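Local coordinates for protein SAM-dependent methyltransferase (Pyrococcus horikoshii, PDB 1WZN) that probably transfers a methyl group from S-adenosyl-L-methionine to an acceptor that is not defined, and binds the product S-adenosyl-L-homocysteine, at residues A[165-173]-A[185-194]; A[223-232]-A[242-250]. All coordinates share one frame; numbering follows the deposited sequence.

Contact 1: A[165-173]-A[185-194]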
loop_
_atom_site.group_PDB
_atom_site.type_symbol
_atom_site.label_atom_id
_atom_site.label_comp_id
_atom_site.label_asym_id
_atom_site.label_seq_id
_atom_site.Cartn_x
_atom_site.Cartn_y
_atom_site.Cartn_z
ATOM N N GLU A 165 -5.865 -7.355 -35.695
ATOM C CA GLU A 165 -5.332 -8.609 -35.174
ATOM C C GLU A 165 -4.214 -8.390 -34.157
ATOM O O GLU A 165 -3.697 -9.350 -33.572
ATOM C CB GLU A 165 -4.795 -9.464 -36.319
ATOM C CG GLU A 165 -5.835 -9.828 -37.358
ATOM C CD GLU A 165 -5.282 -10.766 -38.414
ATOM O OE1 GLU A 165 -4.855 -11.884 -38.050
ATOM O OE2 GLU A 165 -5.274 -10.385 -39.605
ATOM N N GLU A 166 -3.837 -7.133 -33.950
ATOM C CA GLU A 166 -2.767 -6.825 -33.013
ATOM C C GLU A 166 -3.277 -6.484 -31.622
ATOM O O GLU A 166 -4.235 -5.726 -31.458
ATOM C CB GLU A 166 -1.912 -5.680 -33.556
ATOM C CG GLU A 166 -1.264 -5.992 -34.901
ATOM C CD GLU A 166 -0.221 -4.969 -35.311
ATOM O OE1 GLU A 166 -0.513 -3.760 -35.238
ATOM O OE2 GLU A 166 0.891 -5.374 -35.718
ATOM N N LYS A 167 -2.634 -7.055 -30.612
ATOM C CA LYS A 167 -3.022 -6.794 -29.242
ATOM C C LYS A 167 -1.961 -5.918 -28.601
ATOM O O LYS A 167 -0.757 -6.140 -28.774
ATOM C CB LYS A 167 -3.189 -8.112 -28.482
ATOM C CG LYS A 167 -4.361 -8.922 -29.027
ATOM C CD LYS A 167 -4.510 -10.273 -28.373
ATOM C CE LYS A 167 -5.627 -11.060 -29.059
ATOM N NZ LYS A 167 -5.730 -12.459 -28.543
ATOM N N LEU A 168 -2.411 -4.899 -27.885
ATOM C CA LEU A 168 -1.478 -3.994 -27.238
ATOM C C LEU A 168 -1.499 -4.168 -25.731
ATOM O O LEU A 168 -2.563 -4.126 -25.117
ATOM C CB LEU A 168 -1.822 -2.541 -27.585
ATOM C CG LEU A 168 -1.345 -1.984 -28.930
ATOM C CD1 LEU A 168 -1.948 -2.772 -30.084
ATOM C CD2 LEU A 168 -1.744 -0.514 -29.024
ATOM N N VAL A 169 -0.328 -4.397 -25.143
ATOM C CA VAL A 169 -0.221 -4.507 -23.694
ATOM C C VAL A 169 0.568 -3.268 -23.320
ATOM O O VAL A 169 1.697 -3.071 -23.783
ATOM C CB VAL A 169 0.531 -5.768 -23.249
ATOM C CG1 VAL A 169 0.754 -5.733 -21.739
ATOM C CG2 VAL A 169 -0.281 -6.999 -23.620
ATOM N N ILE A 170 -0.043 -2.434 -22.488
ATOM C CA ILE A 170 0.547 -1.161 -22.102
ATOM C C ILE A 170 0.875 -1.084 -20.625
ATOM O O ILE A 170 0.040 -1.397 -19.776
ATOM C CB ILE A 170 -0.428 -0.024 -22.459
ATOM C CG1 ILE A 170 -0.891 -0.196 -23.906
ATOM C CG2 ILE A 170 0.241 1.338 -22.265
ATOM C CD1 ILE A 170 -2.255 0.378 -24.191
ATOM N N MET A 171 2.095 -0.656 -20.322
ATOM C CA MET A 171 2.529 -0.533 -18.942
ATOM C C MET A 171 2.973 0.902 -18.694
ATOM O O MET A 171 3.898 1.389 -19.346
ATOM C CB MET A 171 3.677 -1.499 -18.680
ATOM C CG MET A 171 4.191 -1.484 -17.260
ATOM S SD MET A 171 5.249 -2.906 -16.974
ATOM C CE MET A 171 6.745 -2.382 -17.811
ATOM N N ASP A 172 2.305 1.563 -17.755
ATOM C CA ASP A 172 2.596 2.954 -17.427
ATOM C C ASP A 172 3.190 3.150 -16.044
ATOM O O ASP A 172 2.789 2.491 -15.083
ATOM C CB ASP A 172 1.325 3.802 -17.483
ATOM C CG ASP A 172 0.626 3.734 -18.822
ATOM O OD1 ASP A 172 1.312 3.688 -19.860
ATOM O OD2 ASP A 172 -0.622 3.741 -18.827
ATOM N N TRP A 173 4.142 4.068 -15.946
ATOM C CA TRP A 173 4.735 4.390 -14.660
ATOM C C TRP A 173 5.256 5.815 -14.737
ATOM O O TRP A 173 5.512 6.337 -15.827
ATOM C CB TRP A 173 5.839 3.389 -14.282
ATOM C CG TRP A 173 7.161 3.537 -14.973
ATOM C CD1 TRP A 173 8.266 4.185 -14.495
ATOM C CD2 TRP A 173 7.550 2.954 -16.222
ATOM N NE1 TRP A 173 9.317 4.035 -15.362
ATOM C CE2 TRP A 173 8.906 3.286 -16.433
ATOM C CE3 TRP A 173 6.885 2.183 -17.183
ATOM C CZ2 TRP A 173 9.613 2.873 -17.568
ATOM C CZ3 TRP A 173 7.589 1.768 -18.315
ATOM C CH2 TRP A 173 8.941 2.116 -18.495
ATOM N N PHE A 185 6.691 10.935 -17.704
ATOM C CA PHE A 185 5.653 9.976 -18.044
ATOM C C PHE A 185 6.224 8.890 -18.938
ATOM O O PHE A 185 6.662 9.154 -20.061
ATOM C CB PHE A 185 4.493 10.667 -18.754
ATOM C CG PHE A 185 3.410 9.721 -19.178
ATOM C CD1 PHE A 185 2.756 8.933 -18.237
ATOM C CD2 PHE A 185 3.068 9.590 -20.518
ATOM C CE1 PHE A 185 1.775 8.023 -18.623
ATOM C CE2 PHE A 185 2.089 8.684 -20.919
ATOM C CZ PHE A 185 1.440 7.898 -19.968
ATOM N N LYS A 186 6.202 7.664 -18.442
ATOM C CA LYS A 186 6.749 6.547 -19.189
ATOM C C LYS A 186 5.682 5.511 -19.486
ATOM O O LYS A 186 4.860 5.182 -18.637
ATOM C CB LYS A 186 7.913 5.941 -18.399
ATOM C CG LYS A 186 9.010 6.973 -18.107
ATOM C CD LYS A 186 9.992 6.495 -17.058
ATOM C CE LYS A 186 11.018 7.570 -16.726
ATOM N NZ LYS A 186 11.909 7.900 -17.876
ATOM N N ARG A 187 5.700 5.011 -20.713
ATOM C CA ARG A 187 4.731 4.021 -21.141
ATOM C C ARG A 187 5.362 3.048 -22.125
ATOM O O ARG A 187 5.852 3.443 -23.182
ATOM C CB ARG A 187 3.528 4.724 -21.778
ATOM C CG ARG A 187 2.630 3.830 -22.624
ATOM C CD ARG A 187 1.417 4.608 -23.114
ATOM N NE ARG A 187 0.502 4.918 -22.018
ATOM C CZ ARG A 187 -0.505 5.781 -22.104
ATOM N NH1 ARG A 187 -0.728 6.436 -23.236
ATOM N NH2 ARG A 187 -1.304 5.978 -21.064
ATOM N N LEU A 188 5.376 1.774 -21.755
ATOM C CA LEU A 188 5.914 0.746 -22.628
ATOM C C LEU A 188 4.730 0.154 -23.378
ATOM O O LEU A 188 3.787 -0.339 -22.760
ATOM C CB LEU A 188 6.594 -0.354 -21.812
ATOM C CG LEU A 188 7.057 -1.566 -22.630
ATOM C CD1 LEU A 188 8.190 -1.154 -23.579
ATOM C CD2 LEU A 188 7.521 -2.662 -21.687
ATOM N N VAL A 189 4.762 0.224 -24.704
ATOM C CA VAL A 189 3.679 -0.342 -25.498
ATOM C C VAL A 189 4.213 -1.557 -26.246
ATOM O O VAL A 189 5.138 -1.452 -27.053
ATOM C CB VAL A 189 3.117 0.682 -26.511
ATOM C CG1 VAL A 189 2.011 0.039 -27.355
ATOM C CG2 VAL A 189 2.570 1.896 -25.763
ATOM N N GLN A 190 3.657 -2.722 -25.942
ATOM C CA GLN A 190 4.077 -3.944 -26.609
ATOM C C GLN A 190 2.957 -4.322 -27.573
ATOM O O GLN A 190 1.794 -4.404 -27.180
ATOM C CB GLN A 190 4.318 -5.053 -25.578
ATOM C CG GLN A 190 5.514 -4.775 -24.673
ATOM C CD GLN A 190 5.630 -5.764 -23.536
ATOM O OE1 GLN A 190 4.929 -5.656 -22.527
ATOM N NE2 GLN A 190 6.510 -6.743 -23.697
ATOM N N ILE A 191 3.317 -4.527 -28.837
ATOM C CA ILE A 191 2.352 -4.872 -29.880
ATOM C C ILE A 191 2.538 -6.337 -30.248
ATOM O O ILE A 191 3.549 -6.714 -30.842
ATOM C CB ILE A 191 2.568 -3.978 -31.120
ATOM C CG1 ILE A 191 2.496 -2.509 -30.692
ATOM C CG2 ILE A 191 1.500 -4.253 -32.180
ATOM C CD1 ILE A 191 2.739 -1.527 -31.822
ATOM N N LEU A 192 1.557 -7.152 -29.882
ATOM C CA LEU A 192 1.596 -8.590 -30.117
ATOM C C LEU A 192 0.826 -9.063 -31.338
ATOM O O LEU A 192 -0.358 -8.765 -31.488
ATOM C CB LEU A 192 1.043 -9.338 -28.897
ATOM C CG LEU A 192 1.902 -9.471 -27.640
ATOM C CD1 LEU A 192 2.402 -8.106 -27.195
ATOM C CD2 LEU A 192 1.074 -10.144 -26.541
ATOM N N ARG A 193 1.508 -9.808 -32.202
ATOM C CA ARG A 193 0.885 -10.378 -33.389
ATOM C C ARG A 193 0.393 -11.778 -33.010
ATOM O O ARG A 193 0.855 -12.360 -32.026
ATOM C CB ARG A 193 1.892 -10.453 -34.541
ATOM C CG ARG A 193 2.357 -9.078 -35.016
ATOM C CD ARG A 193 2.979 -9.140 -36.396
ATOM N NE ARG A 193 2.021 -9.611 -37.395
ATOM C CZ ARG A 193 0.927 -8.948 -37.760
ATOM N NH1 ARG A 193 0.639 -7.772 -37.215
ATOM N NH2 ARG A 193 0.113 -9.466 -38.672
ATOM N N PRO A 194 -0.563 -12.326 -33.777
ATOM C CA PRO A 194 -1.139 -13.654 -33.541
ATOM C C PRO A 194 -0.132 -14.779 -33.306
ATOM O O PRO A 194 -0.344 -15.630 -32.442
ATOM C CB PRO A 194 -1.983 -13.887 -34.792
ATOM C CG PRO A 194 -2.472 -12.505 -35.106
ATOM C CD PRO A 194 -1.210 -11.677 -34.934
HETATM O O HOH W 1 -2.393 -10.601 -31.649
#
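The two central strands of the four-stranded antiparallel sheet, 166-177 and 182-192, form a beta hairpin whose facing lengths are 165-173 and 185-194. At the end nearer the turn, Arg187 and Asp172, a non-hydrogen-bonded pair, lie side by side and point the same way. Arg187 grips the carboxylate side-on: NE gives a nearly straight bond to Asp172 OD1 (2.6 Å), reached on its syn side but tilted out of the carboxylate plane, while NH2 meets Asp172 OD2 at 3.2 Å from above that plane. The two flat groups are turned 44° apart. The arginine chain, its CG anti to the backbone N (chi1 163°), runs past Ile170, whose CG2 touches Arg187 CG at 3.5 Å, before bending at chi3 toward the acid. Tyr16 takes the remaining NH1, and Trp159 NE1 also bonds Asp172 OD2. A methionine in place of Arg187 would probably leave the Asp172 carboxylate without its countercharge and take from Tyr16 its bond to NH1.

On the other face, Trp173 swings its indole over Lys186, with CB of Lys186 sitting 3.6 Å from the centroid of the six-membered ring in a CH-pi contact. The lysine's amine continues to Asp204 and to Asn160 of a third subunit. Met171 CE meets Leu188 CD2 at 4.0 Å on this same face. At the far end Arg193 NH1 reaches Glu166 OE2 (2.8 Å), a salt bridge with a weak, bent hydrogen bond; Glu166 OE1 turns to Tyr11. One water donates to both Glu165 O and Leu192 O where the strands part.

The regular backbone bonds set the register, and the doubly held Asp172-Arg187 pair, opposite charges with Arg187 buried and Asp172 only partly so, probably fixes the rotation of both side chains, that of Arg187 lying about 9 Å from the bound S-adenosyl-L-homocysteine.

Contact 2: A[223-232]-A[242-250]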
loop_
_atom_site.group_PDB
_atom_site.type_symbol
_atom_site.label_atom_id
_atom_site.label_comp_id
_atom_site.label_asym_id
_atom_site.label_seq_id
_atom_site.Cartn_x
_atom_site.Cartn_y
_atom_site.Cartn_z
ATOM N N PHE A 223 -6.024 37.202 -20.607
ATOM C CA PHE A 223 -7.454 37.243 -20.893
ATOM C C PHE A 223 -8.116 38.150 -19.869
ATOM O O PHE A 223 -7.689 38.196 -18.714
ATOM C CB PHE A 223 -8.049 35.839 -20.789
ATOM C CG PHE A 223 -7.381 34.840 -21.681
ATOM C CD1 PHE A 223 -7.764 34.711 -23.012
ATOM C CD2 PHE A 223 -6.339 34.049 -21.199
ATOM C CE1 PHE A 223 -7.121 33.810 -23.854
ATOM C CE2 PHE A 223 -5.684 33.140 -22.038
ATOM C CZ PHE A 223 -6.077 33.022 -23.367
ATOM N N GLU A 224 -9.158 38.863 -20.279
ATOM C CA GLU A 224 -9.839 39.752 -19.348
ATOM C C GLU A 224 -10.384 38.981 -18.160
ATOM O O GLU A 224 -10.280 39.426 -17.016
ATOM C CB GLU A 224 -10.994 40.481 -20.019
ATOM C CG GLU A 224 -11.624 41.504 -19.090
ATOM C CD GLU A 224 -12.773 42.241 -19.722
ATOM O OE1 GLU A 224 -13.758 41.578 -20.109
ATOM O OE2 GLU A 224 -12.689 43.482 -19.827
ATOM N N LYS A 225 -10.981 37.828 -18.437
ATOM C CA LYS A 225 -11.536 37.003 -17.379
ATOM C C LYS A 225 -11.169 35.543 -17.576
ATOM O O LYS A 225 -11.154 35.037 -18.701
ATOM C CB LYS A 225 -13.056 37.148 -17.330
ATOM C CG LYS A 225 -13.686 36.384 -16.180
ATOM C CD LYS A 225 -15.120 36.802 -15.935
ATOM C CE LYS A 225 -15.642 36.159 -14.662
ATOM N NZ LYS A 225 -14.751 36.454 -13.502
ATOM N N VAL A 226 -10.866 34.870 -16.472
ATOM C CA VAL A 226 -10.506 33.461 -16.520
ATOM C C VAL A 226 -11.382 32.708 -15.539
ATOM O O VAL A 226 -11.639 33.179 -14.428
ATOM C CB VAL A 226 -9.025 33.236 -16.139
ATOM C CG1 VAL A 226 -8.727 31.743 -16.067
ATOM C CG2 VAL A 226 -8.119 33.884 -17.163
ATOM N N LYS A 227 -11.866 31.549 -15.962
ATOM C CA LYS A 227 -12.697 30.732 -15.106
ATOM C C LYS A 227 -12.077 29.350 -14.986
ATOM O O LYS A 227 -11.383 28.889 -15.894
ATOM C CB LYS A 227 -14.108 30.632 -15.682
ATOM C CG LYS A 227 -14.832 31.972 -15.725
ATOM C CD LYS A 227 -16.252 31.818 -16.216
ATOM C CE LYS A 227 -17.070 33.067 -15.930
ATOM N NZ LYS A 227 -16.794 33.629 -14.573
ATOM N N ILE A 228 -12.305 28.712 -13.847
ATOM C CA ILE A 228 -11.800 27.367 -13.608
ATOM C C ILE A 228 -13.022 26.515 -13.323
ATOM O O ILE A 228 -13.773 26.795 -12.388
ATOM C CB ILE A 228 -10.856 27.321 -12.381
ATOM C CG1 ILE A 228 -9.683 28.277 -12.590
ATOM C CG2 ILE A 228 -10.335 25.897 -12.173
ATOM C CD1 ILE A 228 -8.737 28.360 -11.403
ATOM N N TYR A 229 -13.238 25.493 -14.147
ATOM C CA TYR A 229 -14.378 24.600 -13.972
ATOM C C TYR A 229 -13.862 23.189 -13.759
ATOM O O TYR A 229 -12.686 22.909 -13.983
ATOM C CB TYR A 229 -15.282 24.599 -15.216
ATOM C CG TYR A 229 -15.929 25.923 -15.561
ATOM C CD1 TYR A 229 -16.497 26.727 -14.573
ATOM C CD2 TYR A 229 -16.013 26.351 -16.887
ATOM C CE1 TYR A 229 -17.135 27.924 -14.896
ATOM C CE2 TYR A 229 -16.649 27.544 -17.226
ATOM C CZ TYR A 229 -17.207 28.327 -16.227
ATOM O OH TYR A 229 -17.832 29.506 -16.555
ATOM N N GLY A 230 -14.748 22.300 -13.329
ATOM C CA GLY A 230 -14.350 20.925 -13.116
ATOM C C GLY A 230 -15.436 19.925 -13.461
ATOM O O GLY A 230 -16.624 20.242 -13.421
ATOM N N ASN A 231 -15.021 18.717 -13.822
ATOM C CA ASN A 231 -15.951 17.631 -14.138
ATOM C C ASN A 231 -17.162 17.952 -15.025
ATOM O O ASN A 231 -18.308 17.671 -14.657
ATOM C CB ASN A 231 -16.433 17.001 -12.829
ATOM C CG ASN A 231 -15.336 16.231 -12.116
ATOM O OD1 ASN A 231 -14.148 16.516 -12.280
ATOM N ND2 ASN A 231 -15.733 15.256 -11.308
ATOM N N LEU A 232 -16.901 18.530 -16.191
ATOM C CA LEU A 232 -17.944 18.861 -17.163
ATOM C C LEU A 232 -19.117 19.698 -16.667
ATOM O O LEU A 232 -20.251 19.509 -17.106
ATOM C CB LEU A 232 -18.474 17.576 -17.803
ATOM C CG LEU A 232 -17.405 16.676 -18.427
ATOM C CD1 LEU A 232 -18.071 15.486 -19.100
ATOM C CD2 LEU A 232 -16.582 17.472 -19.434
ATOM N N ARG A 242 -10.562 16.673 -12.730
ATOM C CA ARG A 242 -10.134 17.139 -14.046
ATOM C C ARG A 242 -10.599 18.586 -14.121
ATOM O O ARG A 242 -11.726 18.906 -13.752
ATOM C CB ARG A 242 -10.737 16.315 -15.184
ATOM C CG ARG A 242 -10.227 16.769 -16.558
ATOM C CD ARG A 242 -10.267 15.643 -17.579
ATOM N NE ARG A 242 -11.627 15.207 -17.872
ATOM C CZ ARG A 242 -12.302 15.543 -18.967
ATOM N NH1 ARG A 242 -11.741 16.323 -19.883
ATOM N NH2 ARG A 242 -13.537 15.092 -19.147
ATOM N N TYR A 243 -9.722 19.464 -14.585
ATOM C CA TYR A 243 -10.051 20.878 -14.632
ATOM C C TYR A 243 -10.096 21.467 -16.024
ATOM O O TYR A 243 -9.472 20.955 -16.954
ATOM C CB TYR A 243 -9.033 21.650 -13.795
ATOM C CG TYR A 243 -8.787 20.984 -12.464
ATOM C CD1 TYR A 243 -9.800 20.900 -11.518
ATOM C CD2 TYR A 243 -7.572 20.357 -12.194
ATOM C CE1 TYR A 243 -9.620 20.197 -10.325
ATOM C CE2 TYR A 243 -7.376 19.649 -11.004
ATOM C CZ TYR A 243 -8.409 19.571 -10.080
ATOM O OH TYR A 243 -8.248 18.836 -8.927
ATOM N N TRP A 244 -10.852 22.549 -16.144
ATOM C CA TRP A 244 -10.974 23.274 -17.394
ATOM C C TRP A 244 -10.693 24.732 -17.109
ATOM O O TRP A 244 -11.261 25.305 -16.178
ATOM C CB TRP A 244 -12.383 23.163 -17.968
ATOM C CG TRP A 244 -12.764 21.791 -18.363
ATOM C CD1 TRP A 244 -13.215 20.794 -17.546
ATOM C CD2 TRP A 244 -12.714 21.244 -19.680
ATOM N NE1 TRP A 244 -13.452 19.655 -18.280
ATOM C CE2 TRP A 244 -13.152 19.904 -19.593
ATOM C CE3 TRP A 244 -12.339 21.754 -20.930
ATOM C CZ2 TRP A 244 -13.227 19.066 -20.709
ATOM C CZ3 TRP A 244 -12.413 20.918 -22.040
ATOM C CH2 TRP A 244 -12.854 19.590 -21.920
ATOM N N ILE A 245 -9.797 25.321 -17.889
ATOM C CA ILE A 245 -9.494 26.732 -17.755
ATOM C C ILE A 245 -10.157 27.388 -18.962
ATOM O O ILE A 245 -9.978 26.940 -20.095
ATOM C CB ILE A 245 -7.978 27.010 -17.797
ATOM C CG1 ILE A 245 -7.305 26.428 -16.548
ATOM C CG2 ILE A 245 -7.727 28.509 -17.880
ATOM C CD1 ILE A 245 -7.770 27.045 -15.247
ATOM N N VAL A 246 -10.948 28.420 -18.709
ATOM C CA VAL A 246 -11.628 29.133 -19.776
ATOM C C VAL A 246 -11.195 30.588 -19.739
ATOM O O VAL A 246 -11.397 31.283 -18.741
ATOM C CB VAL A 246 -13.162 29.052 -19.617
ATOM C CG1 VAL A 246 -13.848 29.904 -20.689
ATOM C CG2 VAL A 246 -13.612 27.601 -19.709
ATOM N N GLY A 247 -10.568 31.032 -20.820
ATOM C CA GLY A 247 -10.122 32.409 -20.902
ATOM C C GLY A 247 -11.049 33.164 -21.833
ATOM O O GLY A 247 -11.297 32.716 -22.954
ATOM N N ILE A 248 -11.560 34.304 -21.376
ATOM C CA ILE A 248 -12.473 35.106 -22.189
ATOM C C ILE A 248 -11.799 36.416 -22.596
ATOM O O ILE A 248 -11.378 37.208 -21.746
ATOM C CB ILE A 248 -13.764 35.433 -21.413
ATOM C CG1 ILE A 248 -14.343 34.151 -20.814
ATOM C CG2 ILE A 248 -14.782 36.085 -22.350
ATOM C CD1 ILE A 248 -15.392 34.388 -19.749
ATOM N N ALA A 249 -11.691 36.638 -23.901
ATOM C CA ALA A 249 -11.063 37.849 -24.408
ATOM C C ALA A 249 -11.971 39.061 -24.196
ATOM O O ALA A 249 -13.193 38.942 -24.256
ATOM C CB ALA A 249 -10.744 37.683 -25.887
ATOM N N LYS A 250 -11.367 40.218 -23.936
ATOM C CA LYS A 250 -12.124 41.456 -23.735
ATOM C C LYS A 250 -12.980 41.726 -24.969
ATOM O O LYS A 250 -12.541 41.486 -26.092
ATOM C CB LYS A 250 -11.171 42.639 -23.531
ATOM C CG LYS A 250 -10.470 42.675 -22.185
ATOM C CD LYS A 250 -9.550 43.890 -22.050
ATOM C CE LYS A 250 -8.242 43.697 -22.807
ATOM N NZ LYS A 250 -7.447 42.562 -22.247
HETATM O O HOH W 2 -8.819 40.070 -23.182
#
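Backbone hydrogen bonds pair Lys225 with Ile248, Lys227 with Val246 and Tyr229 with Trp244, joining strands 225-230 and 242-248 as an antiparallel hairpin. The bond from Ile248 N to Lys225 O is short (2.8 Å), whereas the return from Lys225 N to Ile248 O is weak at 3.4 Å. Here Glu224 and Lys225 both face Ile248, a classic beta bulge. A water accepts from Lys250 N and NZ, and weakly from Glu224 N.

Apolar contacts fall on two faces. On one, Ile228 and Ile245 run side by side, Ile228 CG1 pressing on Ile245 CD1 at 3.5 Å, tighter than usual for carbons. Val226 CG1 meets Ile245 CG2 at 3.8 Å. On the other, Val246 CG2 touches CD2 and CE2 of Tyr229, and Leu232 CD2 comes within 3.9 Å of Trp244 CZ2.

A CH-pi contact joins Phe223 and Gly247: with CG beside the backbone N (chi1 -56°), the ring turns one face to Gly247, whose CA lies 4.1 Å from the centroid of the Phe223 ring. The close approach is possible because Gly247 has no CB, which would lie too near Phe223 CG.

Among polar groups, Trp244 NE1, buried with no hydrogen-bonding partner in the model, lies over the rim of one face of the Arg242 guanidinium, which forms salt bridges with Glu26 and Asp144.

The hairpin ends the mixed methyltransferase sheet: strand 242-248 bonds to 139-146, helix 212-219 packs on the Val226, Ile228 and Ile245 face, and helix 23-36 covers Tyr229, Val246 and Trp244, with Phe29 edge-to-face on the indole.

How the contacts relate
Both contacts are antiparallel hairpins, but they belong to different sheets. Contact 1 comes first along the chain and closes before contact 2 opens; strand 198-208 and helix 212-219 lie between them. Their centres are 35 Å apart, on opposite sides of the chain's centre, and their nearest atoms stay about 14 Å apart. Contact 2 is the last pair of the seven-stranded mixed sheet, whose 3-2-1-4-5-7-6 order is the signature of the class I, Rossmann-like methyltransferases. Contact 1 lies in a separate four-stranded sheet inserted between strands five and six of that core, and it packs against two other subunits. Each hairpin nevertheless places a side chain about 9 Å from the bound S-adenosyl-L-homocysteine.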